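Long-range contacts in SUMO-1 cysteine protease S273R (African swine fever virus pig/Kenya/KEN-50/1950, PDB 6LJ9), which probably cleaves the viral pp220 and pp62 polyprotein precursors into core-shell proteins as a cysteine protease and dampens host innate immune responses: residues B[2-13]-B[261-272]; B[216-224]-B[249-257]. All blocks are in the same frame, centred on the assembly; numbering follows the deposited sequence.

Contact 1: B[2-13]-B[261-272]; sequences SILEKITSSPSE and EMYKFRTHLFRI
A chi1 of -162° turns Leu-4 away from its own backbone N and over the ring of His-268, whose CG lies anti to its carbonyl carbon; the two side chains come from opposite directions. Leu-4 CD1 lies over one imidazole face, 4.3 Å from the centroid of the His-268 ring and 16° off its normal, a CH-pi contact. Leu-4 CD1 is also 3.6 Å from Phe-265 CD1, while CD2 reaches CB of Lys-264; His-268, Phe-265, Lys-264 and Glu-261 form the hole for this knob. The opposite imidazole face is covered by backbone, with Ser-10 C over its centre and Pro-11 N nearer the rim. In the ring plane, Ser-9 OG hydrogen-bonds His-268 ND1 at 2.8 Å, which helps to set the ring's rotation, either group being able to donate.

Glu-261 OE2 gathers three backbone nitrogens: Ser-2 N at 3.3 Å, from above the carboxylate plane, and more weakly those of Ile-3 and Leu-4. Ser-2 and Ile-3 are poorly ordered, so this end is less certain. At the far end, Ile-272 N bonds Glu-13 OE1 at 3.1 Å with an N-H...O angle of 164°; Ser-49 OG shares that oxygen. Leu-4 thus packs knob-into-hole, and extended residues 9-13 run along the end of helix 259-269, the chain's last helix, in the Ulp1-like catalytic part of this C63 cysteine protease.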
loop_
_atom_site.group_PDB
_atom_site.type_symbol
_atom_site.label_atom_id
_atom_site.label_comp_id
_atom_site.label_asym_id
_atom_site.label_seq_id
_atom_site.Cartn_x
_atom_site.Cartn_y
_atom_site.Cartn_z
ATOM N N SER B 2 -14.866 -4.053 -19.057
ATOM C CA SER B 2 -15.417 -4.442 -17.763
ATOM C C SER B 2 -14.323 -4.537 -16.705
ATOM O O SER B 2 -14.249 -3.709 -15.796
ATOM C CB SER B 2 -16.156 -5.776 -17.873
ATOM O OG SER B 2 -17.265 -5.673 -18.748
ATOM N N ILE B 3 -13.475 -5.560 -16.831
ATOM C CA ILE B 3 -12.389 -5.756 -15.880
ATOM C C ILE B 3 -11.344 -4.654 -15.988
ATOM O O ILE B 3 -10.612 -4.399 -15.024
ATOM C CB ILE B 3 -11.758 -7.144 -16.089
ATOM C CG1 ILE B 3 -12.858 -8.183 -16.308
ATOM C CG2 ILE B 3 -10.900 -7.534 -14.894
ATOM C CD1 ILE B 3 -12.424 -9.366 -17.133
ATOM N N LEU B 4 -11.255 -3.987 -17.140
ATOM C CA LEU B 4 -10.354 -2.846 -17.260
ATOM C C LEU B 4 -10.807 -1.690 -16.379
ATOM O O LEU B 4 -9.975 -0.903 -15.913
ATOM C CB LEU B 4 -10.254 -2.406 -18.720
ATOM C CG LEU B 4 -9.052 -1.533 -19.088
ATOM C CD1 LEU B 4 -7.757 -2.262 -18.770
ATOM C CD2 LEU B 4 -9.099 -1.137 -20.554
ATOM N N GLU B 5 -12.116 -1.575 -16.135
ATOM C CA GLU B 5 -12.619 -0.586 -15.190
ATOM C C GLU B 5 -12.281 -0.942 -13.748
ATOM O O GLU B 5 -12.254 -0.050 -12.894
ATOM C CB GLU B 5 -14.135 -0.436 -15.334
ATOM C CG GLU B 5 -14.605 0.053 -16.693
ATOM C CD GLU B 5 -16.110 0.240 -16.746
ATOM O OE1 GLU B 5 -16.764 0.109 -15.689
ATOM O OE2 GLU B 5 -16.638 0.518 -17.842
ATOM N N LYS B 6 -12.026 -2.220 -13.461
ATOM C CA LYS B 6 -11.743 -2.635 -12.090
ATOM C C LYS B 6 -10.439 -2.029 -11.583
ATOM O O LYS B 6 -10.397 -1.443 -10.495
ATOM C CB LYS B 6 -11.689 -4.161 -11.999
ATOM C CG LYS B 6 -13.022 -4.832 -11.725
ATOM C CD LYS B 6 -12.822 -6.315 -11.443
ATOM C CE LYS B 6 -14.083 -6.952 -10.885
ATOM N NZ LYS B 6 -13.853 -8.371 -10.497
ATOM N N ILE B 7 -9.362 -2.166 -12.357
ATOM C CA ILE B 7 -8.038 -1.729 -11.922
ATOM C C ILE B 7 -7.982 -0.207 -11.885
ATOM O O ILE B 7 -8.895 0.474 -12.366
ATOM C CB ILE B 7 -6.933 -2.308 -12.826
ATOM C CG1 ILE B 7 -7.013 -1.712 -14.233
ATOM C CG2 ILE B 7 -7.037 -3.828 -12.880
ATOM C CD1 ILE B 7 -5.987 -2.280 -15.191
ATOM N N THR B 8 -6.904 0.335 -11.318
ATOM C CA THR B 8 -6.815 1.752 -10.992
ATOM C C THR B 8 -6.075 2.573 -12.043
ATOM O O THR B 8 -5.837 3.766 -11.822
ATOM C CB THR B 8 -6.140 1.931 -9.630
ATOM O OG1 THR B 8 -4.804 1.417 -9.683
ATOM C CG2 THR B 8 -6.916 1.192 -8.549
ATOM N N SER B 9 -5.711 1.977 -13.174
ATOM C CA SER B 9 -4.988 2.702 -14.209
ATOM C C SER B 9 -5.955 3.431 -15.139
ATOM O O SER B 9 -7.176 3.281 -15.060
ATOM C CB SER B 9 -4.097 1.755 -15.007
ATOM O OG SER B 9 -4.855 0.705 -15.576
ATOM N N SER B 10 -5.386 4.225 -16.039
ATOM C CA SER B 10 -6.161 5.063 -16.939
ATOM C C SER B 10 -5.372 5.237 -18.225
ATOM O O SER B 10 -4.160 4.986 -18.256
ATOM C CB SER B 10 -6.471 6.426 -16.303
ATOM O OG SER B 10 -5.322 7.256 -16.283
ATOM N N PRO B 11 -6.029 5.650 -19.314
ATOM C CA PRO B 11 -5.307 5.877 -20.576
ATOM C C PRO B 11 -4.380 7.084 -20.564
ATOM O O PRO B 11 -3.751 7.362 -21.591
ATOM C CB PRO B 11 -6.440 6.074 -21.598
ATOM C CG PRO B 11 -7.644 5.462 -20.961
ATOM C CD PRO B 11 -7.488 5.714 -19.500
ATOM N N SER B 12 -4.276 7.814 -19.455
ATOM C CA SER B 12 -3.383 8.964 -19.403
ATOM C C SER B 12 -1.933 8.522 -19.563
ATOM O O SER B 12 -1.540 7.448 -19.101
ATOM C CB SER B 12 -3.562 9.715 -18.082
ATOM O OG SER B 12 -2.573 10.719 -17.923
ATOM N N GLU B 13 -1.138 9.352 -20.234
ATOM C CA GLU B 13 0.272 9.054 -20.442
ATOM C C GLU B 13 1.163 9.586 -19.327
ATOM O O GLU B 13 2.373 9.337 -19.351
ATOM C CB GLU B 13 0.747 9.609 -21.790
ATOM C CG GLU B 13 0.834 11.124 -21.854
ATOM C CD GLU B 13 1.594 11.609 -23.073
ATOM O OE1 GLU B 13 2.067 10.757 -23.856
ATOM O OE2 GLU B 13 1.723 12.839 -23.247
ATOM N N GLU B 261 -9.902 -6.225 -24.800
ATOM C CA GLU B 261 -9.646 -5.546 -23.535
ATOM C C GLU B 261 -8.155 -5.354 -23.291
ATOM O O GLU B 261 -7.748 -4.351 -22.693
ATOM C CB GLU B 261 -10.272 -6.334 -22.384
ATOM C CG GLU B 261 -11.414 -5.621 -21.682
ATOM C CD GLU B 261 -12.142 -6.524 -20.707
ATOM O OE1 GLU B 261 -12.495 -7.657 -21.098
ATOM O OE2 GLU B 261 -12.352 -6.107 -19.548
HETATM N N MSE B 262 -7.328 -6.289 -23.745
HETATM C CA MSE B 262 -5.888 -6.190 -23.542
HETATM C C MSE B 262 -5.248 -5.218 -24.523
HETATM O O MSE B 262 -4.236 -4.590 -24.212
HETATM C CB MSE B 262 -5.236 -7.565 -23.662
HETATM C CG MSE B 262 -5.716 -8.565 -22.626
HETATM SE SE MSE B 262 -5.225 -8.077 -20.802
HETATM C CE MSE B 262 -6.809 -7.058 -20.285
ATOM N N TYR B 263 -5.837 -5.099 -25.715
ATOM C CA TYR B 263 -5.359 -4.096 -26.660
ATOM C C TYR B 263 -5.642 -2.690 -26.148
ATOM O O TYR B 263 -4.828 -1.778 -26.335
ATOM C CB TYR B 263 -5.997 -4.309 -28.031
ATOM C CG TYR B 263 -5.498 -3.341 -29.081
ATOM C CD1 TYR B 263 -4.266 -3.528 -29.695
ATOM C CD2 TYR B 263 -6.256 -2.240 -29.458
ATOM C CE1 TYR B 263 -3.804 -2.647 -30.654
ATOM C CE2 TYR B 263 -5.803 -1.354 -30.417
ATOM C CZ TYR B 263 -4.576 -1.562 -31.012
ATOM O OH TYR B 263 -4.117 -0.684 -31.968
ATOM N N LYS B 264 -6.793 -2.497 -25.499
ATOM C CA LYS B 264 -7.075 -1.215 -24.864
ATOM C C LYS B 264 -6.174 -0.985 -23.658
ATOM O O LYS B 264 -5.911 0.167 -23.294
ATOM C CB LYS B 264 -8.544 -1.141 -24.451
ATOM C CG LYS B 264 -9.521 -1.108 -25.615
ATOM C CD LYS B 264 -10.959 -1.067 -25.123
ATOM C CE LYS B 264 -11.939 -0.997 -26.282
ATOM N NZ LYS B 264 -13.354 -1.027 -25.816
ATOM N N PHE B 265 -5.695 -2.061 -23.029
ATOM C CA PHE B 265 -4.782 -1.924 -21.902
ATOM C C PHE B 265 -3.427 -1.371 -22.325
ATOM O O PHE B 265 -2.685 -0.867 -21.474
ATOM C CB PHE B 265 -4.611 -3.273 -21.200
ATOM C CG PHE B 265 -3.783 -3.206 -19.949
ATOM C CD1 PHE B 265 -4.185 -2.421 -18.880
ATOM C CD2 PHE B 265 -2.610 -3.934 -19.835
ATOM C CE1 PHE B 265 -3.428 -2.357 -17.726
ATOM C CE2 PHE B 265 -1.851 -3.874 -18.681
ATOM C CZ PHE B 265 -2.261 -3.084 -17.626
ATOM N N ARG B 266 -3.090 -1.452 -23.616
ATOM C CA ARG B 266 -1.864 -0.830 -24.102
ATOM C C ARG B 266 -1.874 0.675 -23.874
ATOM O O ARG B 266 -0.821 1.272 -23.619
ATOM C CB ARG B 266 -1.670 -1.137 -25.588
ATOM C CG ARG B 266 -1.373 -2.594 -25.902
ATOM C CD ARG B 266 -1.326 -2.824 -27.405
ATOM N NE ARG B 266 -0.913 -4.183 -27.748
ATOM C CZ ARG B 266 0.331 -4.527 -28.068
ATOM N NH1 ARG B 266 1.288 -3.610 -28.092
ATOM N NH2 ARG B 266 0.617 -5.786 -28.368
ATOM N N THR B 267 -3.049 1.306 -23.962
ATOM C CA THR B 267 -3.154 2.734 -23.693
ATOM C C THR B 267 -2.973 3.055 -22.215
ATOM O O THR B 267 -2.689 4.208 -21.873
ATOM C CB THR B 267 -4.501 3.270 -24.183
ATOM O OG1 THR B 267 -5.555 2.747 -23.363
ATOM C CG2 THR B 267 -4.742 2.861 -25.629
ATOM N N HIS B 268 -3.137 2.066 -21.336
ATOM C CA HIS B 268 -2.850 2.244 -19.919
ATOM C C HIS B 268 -1.381 2.031 -19.583
ATOM O O HIS B 268 -0.941 2.439 -18.501
ATOM C CB HIS B 268 -3.693 1.281 -19.075
ATOM C CG HIS B 268 -5.162 1.571 -19.102
ATOM N ND1 HIS B 268 -5.947 1.526 -17.971
ATOM C CD2 HIS B 268 -5.989 1.900 -20.122
ATOM C CE1 HIS B 268 -7.195 1.820 -18.291
ATOM N NE2 HIS B 268 -7.247 2.051 -19.590
ATOM N N LEU B 269 -0.616 1.409 -20.479
ATOM C CA LEU B 269 0.762 1.030 -20.194
ATOM C C LEU B 269 1.769 2.063 -20.686
ATOM O O LEU B 269 2.669 2.460 -19.939
ATOM C CB LEU B 269 1.070 -0.332 -20.826
ATOM C CG LEU B 269 0.449 -1.573 -20.186
ATOM C CD1 LEU B 269 0.668 -2.799 -21.061
ATOM C CD2 LEU B 269 1.031 -1.793 -18.802
ATOM N N PHE B 270 1.635 2.503 -21.933
ATOM C CA PHE B 270 2.678 3.266 -22.596
ATOM C C PHE B 270 2.217 4.684 -22.896
ATOM O O PHE B 270 1.019 4.980 -22.951
ATOM C CB PHE B 270 3.116 2.581 -23.895
ATOM C CG PHE B 270 3.428 1.123 -23.731
ATOM C CD1 PHE B 270 4.503 0.715 -22.960
ATOM C CD2 PHE B 270 2.646 0.160 -24.347
ATOM C CE1 PHE B 270 4.794 -0.628 -22.805
ATOM C CE2 PHE B 270 2.932 -1.184 -24.197
ATOM C CZ PHE B 270 4.008 -1.578 -23.425
ATOM N N ARG B 271 3.199 5.559 -23.089
ATOM C CA ARG B 271 2.963 6.932 -23.496
ATOM C C ARG B 271 2.900 7.023 -25.018
ATOM O O ARG B 271 3.220 6.080 -25.742
ATOM C CB ARG B 271 4.058 7.851 -22.950
ATOM C CG ARG B 271 5.461 7.524 -23.445
ATOM C CD ARG B 271 6.429 8.664 -23.160
ATOM N NE ARG B 271 7.777 8.376 -23.641
ATOM C CZ ARG B 271 8.789 8.008 -22.861
ATOM N NH1 ARG B 271 8.610 7.886 -21.552
ATOM N NH2 ARG B 271 9.981 7.767 -23.388
ATOM N N ILE B 272 2.476 8.189 -25.502
ATOM C CA ILE B 272 2.352 8.438 -26.936
ATOM C C ILE B 272 3.723 8.884 -27.438
ATOM O O ILE B 272 4.091 10.053 -27.322
ATOM C CB ILE B 272 1.270 9.477 -27.240
ATOM C CG1 ILE B 272 -0.037 9.091 -26.545
ATOM C CG2 ILE B 272 1.053 9.593 -28.739
ATOM C CD1 ILE B 272 -1.066 10.196 -26.519
#

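Contact 2: B[216-224]-B[249-257]; sequences KTLAVTNIR and YTHFISTRI
Ile-223 meets the end of helix 249-254 almost atom by atom. Ile-223 CB stands 4.4 Å from Phe-252 O. Ile-223 CG1, anti to the carbonyl carbon (chi1 -67°), comes within 3.2 Å of Ile-253 O. At the tip, Ile-223 CD1 lies 3.3 Å from Ile-253 O and beside Ser-254 C and Thr-255 N, while the other branch, CG2, faces CB of Arg-256. The side chain thus follows the backbone where it leaves the helix at Thr-255. Asn-222 ND2 donates to Ile-253 O at 3.2 Å, tilted 16° from the carbonyl plane, and a water accepts from Ile-223 N and donates to Phe-252 O. Further back, Val-220 CG1 touches Phe-252 CB and Ile-253 CG1, and Leu-218 CD2 lies over one face of the Tyr-249 ring, 3.5 Å from its centroid, a CH-pi contact.

The Arg-224 side chain comes about 6 Å from that of Gln-226, predicted to bind substrate, and about 7 Å from that of His-168, the inferred active-site histidine. Strand 215-220, outermost in the mixed sheet within this chain, runs parallel to strand 181-186; helix 249-254 crosses it at 40°, axes 9.2 Å apart, and Tyr-239 of helix 232-244 touches Val-220, Tyr-249 and Phe-252.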
loop_
_atom_site.group_PDB
_atom_site.type_symbol
_atom_site.label_atom_id
_atom_site.label_comp_id
_atom_site.label_asym_id
_atom_site.label_seq_id
_atom_site.Cartn_x
_atom_site.Cartn_y
_atom_site.Cartn_z
ATOM N N LYS B 216 0.614 -21.589 -1.142
ATOM C CA LYS B 216 0.119 -22.380 -2.259
ATOM C C LYS B 216 0.898 -22.052 -3.526
ATOM O O LYS B 216 1.265 -20.897 -3.761
ATOM C CB LYS B 216 -1.371 -22.122 -2.512
ATOM C CG LYS B 216 -2.313 -22.609 -1.426
ATOM C CD LYS B 216 -3.758 -22.375 -1.846
ATOM C CE LYS B 216 -4.740 -22.782 -0.762
ATOM N NZ LYS B 216 -6.146 -22.492 -1.161
ATOM N N THR B 217 1.148 -23.076 -4.336
ATOM C CA THR B 217 1.600 -22.903 -5.709
ATOM C C THR B 217 0.415 -23.126 -6.639
ATOM O O THR B 217 -0.348 -24.081 -6.468
ATOM C CB THR B 217 2.731 -23.872 -6.059
ATOM O OG1 THR B 217 2.259 -25.220 -5.956
ATOM C CG2 THR B 217 3.913 -23.676 -5.120
ATOM N N LEU B 218 0.258 -22.238 -7.618
ATOM C CA LEU B 218 -0.943 -22.224 -8.441
ATOM C C LEU B 218 -0.590 -21.932 -9.889
ATOM O O LEU B 218 0.150 -20.987 -10.174
ATOM C CB LEU B 218 -1.941 -21.184 -7.927
ATOM C CG LEU B 218 -3.215 -21.017 -8.751
ATOM C CD1 LEU B 218 -4.127 -22.226 -8.599
ATOM C CD2 LEU B 218 -3.924 -19.749 -8.342
ATOM N N ALA B 219 -1.135 -22.738 -10.796
ATOM C CA ALA B 219 -0.970 -22.544 -12.233
ATOM C C ALA B 219 -2.286 -22.000 -12.779
ATOM O O ALA B 219 -3.260 -22.741 -12.935
ATOM C CB ALA B 219 -0.573 -23.849 -12.916
ATOM N N VAL B 220 -2.315 -20.699 -13.057
ATOM C CA VAL B 220 -3.499 -20.057 -13.617
ATOM C C VAL B 220 -3.501 -20.278 -15.122
ATOM O O VAL B 220 -3.208 -19.361 -15.899
ATOM C CB VAL B 220 -3.545 -18.557 -13.267
ATOM C CG1 VAL B 220 -4.897 -17.962 -13.637
ATOM C CG2 VAL B 220 -3.249 -18.347 -11.790
ATOM N N THR B 221 -3.811 -21.505 -15.544
ATOM C CA THR B 221 -3.803 -21.880 -16.953
ATOM C C THR B 221 -5.072 -22.638 -17.327
ATOM O O THR B 221 -5.049 -23.496 -18.214
ATOM C CB THR B 221 -2.570 -22.719 -17.293
ATOM O OG1 THR B 221 -2.581 -23.923 -16.517
ATOM C CG2 THR B 221 -1.292 -21.944 -16.999
ATOM N N ASN B 222 -6.187 -22.334 -16.661
ATOM C CA ASN B 222 -7.421 -23.073 -16.906
ATOM C C ASN B 222 -8.127 -22.589 -18.167
ATOM O O ASN B 222 -8.702 -23.396 -18.908
ATOM C CB ASN B 222 -8.348 -22.958 -15.695
ATOM C CG ASN B 222 -9.573 -23.847 -15.808
ATOM O OD1 ASN B 222 -9.477 -25.069 -15.697
ATOM N ND2 ASN B 222 -10.732 -23.235 -16.016
ATOM N N ILE B 223 -8.087 -21.287 -18.431
ATOM C CA ILE B 223 -8.767 -20.683 -19.571
ATOM C C ILE B 223 -7.730 -20.255 -20.599
ATOM O O ILE B 223 -6.669 -19.726 -20.246
ATOM C CB ILE B 223 -9.632 -19.482 -19.137
ATOM C CG1 ILE B 223 -10.804 -19.948 -18.276
ATOM C CG2 ILE B 223 -10.142 -18.709 -20.345
ATOM C CD1 ILE B 223 -11.772 -18.841 -17.940
ATOM N N ARG B 224 -8.037 -20.496 -21.874
ATOM C CA ARG B 224 -7.269 -19.938 -22.986
ATOM C C ARG B 224 -7.852 -18.565 -23.296
ATOM O O ARG B 224 -8.793 -18.425 -24.078
ATOM C CB ARG B 224 -7.309 -20.865 -24.195
ATOM C CG ARG B 224 -6.636 -20.297 -25.435
ATOM C CD ARG B 224 -6.603 -21.310 -26.566
ATOM N NE ARG B 224 -6.218 -20.696 -27.833
ATOM C CZ ARG B 224 -4.961 -20.479 -28.207
ATOM N NH1 ARG B 224 -3.959 -20.820 -27.408
ATOM N NH2 ARG B 224 -4.705 -19.914 -29.380
ATOM N N TYR B 249 -7.087 -14.092 -8.261
ATOM C CA TYR B 249 -6.680 -14.962 -9.359
ATOM C C TYR B 249 -7.829 -15.827 -9.859
ATOM O O TYR B 249 -7.788 -16.292 -11.004
ATOM C CB TYR B 249 -5.504 -15.848 -8.932
ATOM C CG TYR B 249 -5.759 -16.693 -7.697
ATOM C CD1 TYR B 249 -6.601 -17.800 -7.743
ATOM C CD2 TYR B 249 -5.142 -16.395 -6.491
ATOM C CE1 TYR B 249 -6.830 -18.574 -6.624
ATOM C CE2 TYR B 249 -5.365 -17.165 -5.365
ATOM C CZ TYR B 249 -6.210 -18.252 -5.438
ATOM O OH TYR B 249 -6.432 -19.019 -4.317
ATOM N N THR B 250 -8.844 -16.056 -9.021
ATOM C CA THR B 250 -10.006 -16.837 -9.430
ATOM C C THR B 250 -10.756 -16.195 -10.590
ATOM O O THR B 250 -11.440 -16.906 -11.332
ATOM C CB THR B 250 -10.963 -17.024 -8.248
ATOM O OG1 THR B 250 -11.599 -15.775 -7.948
ATOM C CG2 THR B 250 -10.210 -17.509 -7.012
ATOM N N HIS B 251 -10.657 -14.872 -10.751
ATOM C CA HIS B 251 -11.272 -14.219 -11.904
ATOM C C HIS B 251 -10.598 -14.652 -13.199
ATOM O O HIS B 251 -11.271 -14.876 -14.213
ATOM C CB HIS B 251 -11.203 -12.697 -11.754
ATOM C CG HIS B 251 -12.103 -11.951 -12.692
ATOM N ND1 HIS B 251 -13.270 -11.345 -12.276
ATOM C CD2 HIS B 251 -12.004 -11.704 -14.019
ATOM C CE1 HIS B 251 -13.853 -10.762 -13.309
ATOM N NE2 HIS B 251 -13.105 -10.966 -14.378
ATOM N N PHE B 252 -9.269 -14.771 -13.185
ATOM C CA PHE B 252 -8.534 -15.252 -14.347
ATOM C C PHE B 252 -8.711 -16.748 -14.567
ATOM O O PHE B 252 -8.307 -17.255 -15.619
ATOM C CB PHE B 252 -7.045 -14.930 -14.199
ATOM C CG PHE B 252 -6.740 -13.457 -14.157
ATOM C CD1 PHE B 252 -6.913 -12.731 -12.989
ATOM C CD2 PHE B 252 -6.264 -12.803 -15.282
ATOM C CE1 PHE B 252 -6.629 -11.380 -12.947
ATOM C CE2 PHE B 252 -5.974 -11.451 -15.243
ATOM C CZ PHE B 252 -6.159 -10.739 -14.074
ATOM N N ILE B 253 -9.297 -17.457 -13.605
ATOM C CA ILE B 253 -9.505 -18.893 -13.737
ATOM C C ILE B 253 -10.873 -19.218 -14.336
ATOM O O ILE B 253 -11.008 -20.203 -15.070
ATOM C CB ILE B 253 -9.322 -19.573 -12.367
ATOM C CG1 ILE B 253 -7.863 -19.479 -11.911
ATOM C CG2 ILE B 253 -9.779 -21.027 -12.399
ATOM C CD1 ILE B 253 -7.585 -20.171 -10.589
ATOM N N SER B 254 -11.892 -18.399 -14.064
ATOM C CA SER B 254 -13.261 -18.743 -14.420
ATOM C C SER B 254 -13.881 -17.860 -15.494
ATOM O O SER B 254 -14.818 -18.306 -16.162
ATOM C CB SER B 254 -14.157 -18.702 -13.174
ATOM O OG SER B 254 -14.060 -17.448 -12.521
ATOM N N THR B 255 -13.398 -16.634 -15.681
ATOM C CA THR B 255 -13.976 -15.703 -16.641
ATOM C C THR B 255 -12.926 -15.317 -17.673
ATOM O O THR B 255 -11.790 -14.986 -17.316
ATOM C CB THR B 255 -14.513 -14.452 -15.942
ATOM O OG1 THR B 255 -15.414 -14.839 -14.897
ATOM C CG2 THR B 255 -15.252 -13.567 -16.934
ATOM N N ARG B 256 -13.309 -15.353 -18.947
ATOM C CA ARG B 256 -12.368 -15.079 -20.022
ATOM C C ARG B 256 -12.121 -13.581 -20.161
ATOM O O ARG B 256 -13.028 -12.762 -19.981
ATOM C CB ARG B 256 -12.881 -15.649 -21.346
ATOM C CG ARG B 256 -11.913 -15.454 -22.502
ATOM C CD ARG B 256 -12.425 -16.029 -23.811
ATOM N NE ARG B 256 -11.446 -15.836 -24.878
ATOM C CZ ARG B 256 -11.393 -14.761 -25.659
ATOM N NH1 ARG B 256 -12.271 -13.782 -25.500
ATOM N NH2 ARG B 256 -10.464 -14.665 -26.598
ATOM N N ILE B 257 -10.877 -13.229 -20.476
ATOM C CA ILE B 257 -10.465 -11.851 -20.707
ATOM C C ILE B 257 -10.037 -11.738 -22.164
ATOM O O ILE B 257 -9.127 -12.452 -22.607
ATOM C CB ILE B 257 -9.336 -11.430 -19.754
ATOM C CG1 ILE B 257 -9.805 -11.545 -18.301
ATOM C CG2 ILE B 257 -8.885 -10.015 -20.053
ATOM C CD1 ILE B 257 -8.758 -11.155 -17.287
HETATM O O HOH W 1 -7.037 -19.345 -16.388
#

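Both contacts are partly buried, but contact 1 lies nearer the centre of the chain (about 12 Å from it, centre to centre, against about 19 Å) and buries more surface, 695 against 497 Å². Contact 1 joins the N-terminal segment to helix 259-269 and adds carboxylate and imidazole bonds to an apolar core; contact 2 joins a sheet-edge strand to a short helix, chiefly through aliphatic groups, one hydrogen bond from a side-chain amide and a water. Their helices, 249-254 and 259-269, are consecutive, and helix 232-244 touches both contacts. They also meet directly: Ile-3 CD1 packs 3.3 Å from His-251 NE2, and Met-262 CE lies 3.6 Å from Ile-257 CG2. Of the two, contact 2 alone is reached by the second subunit.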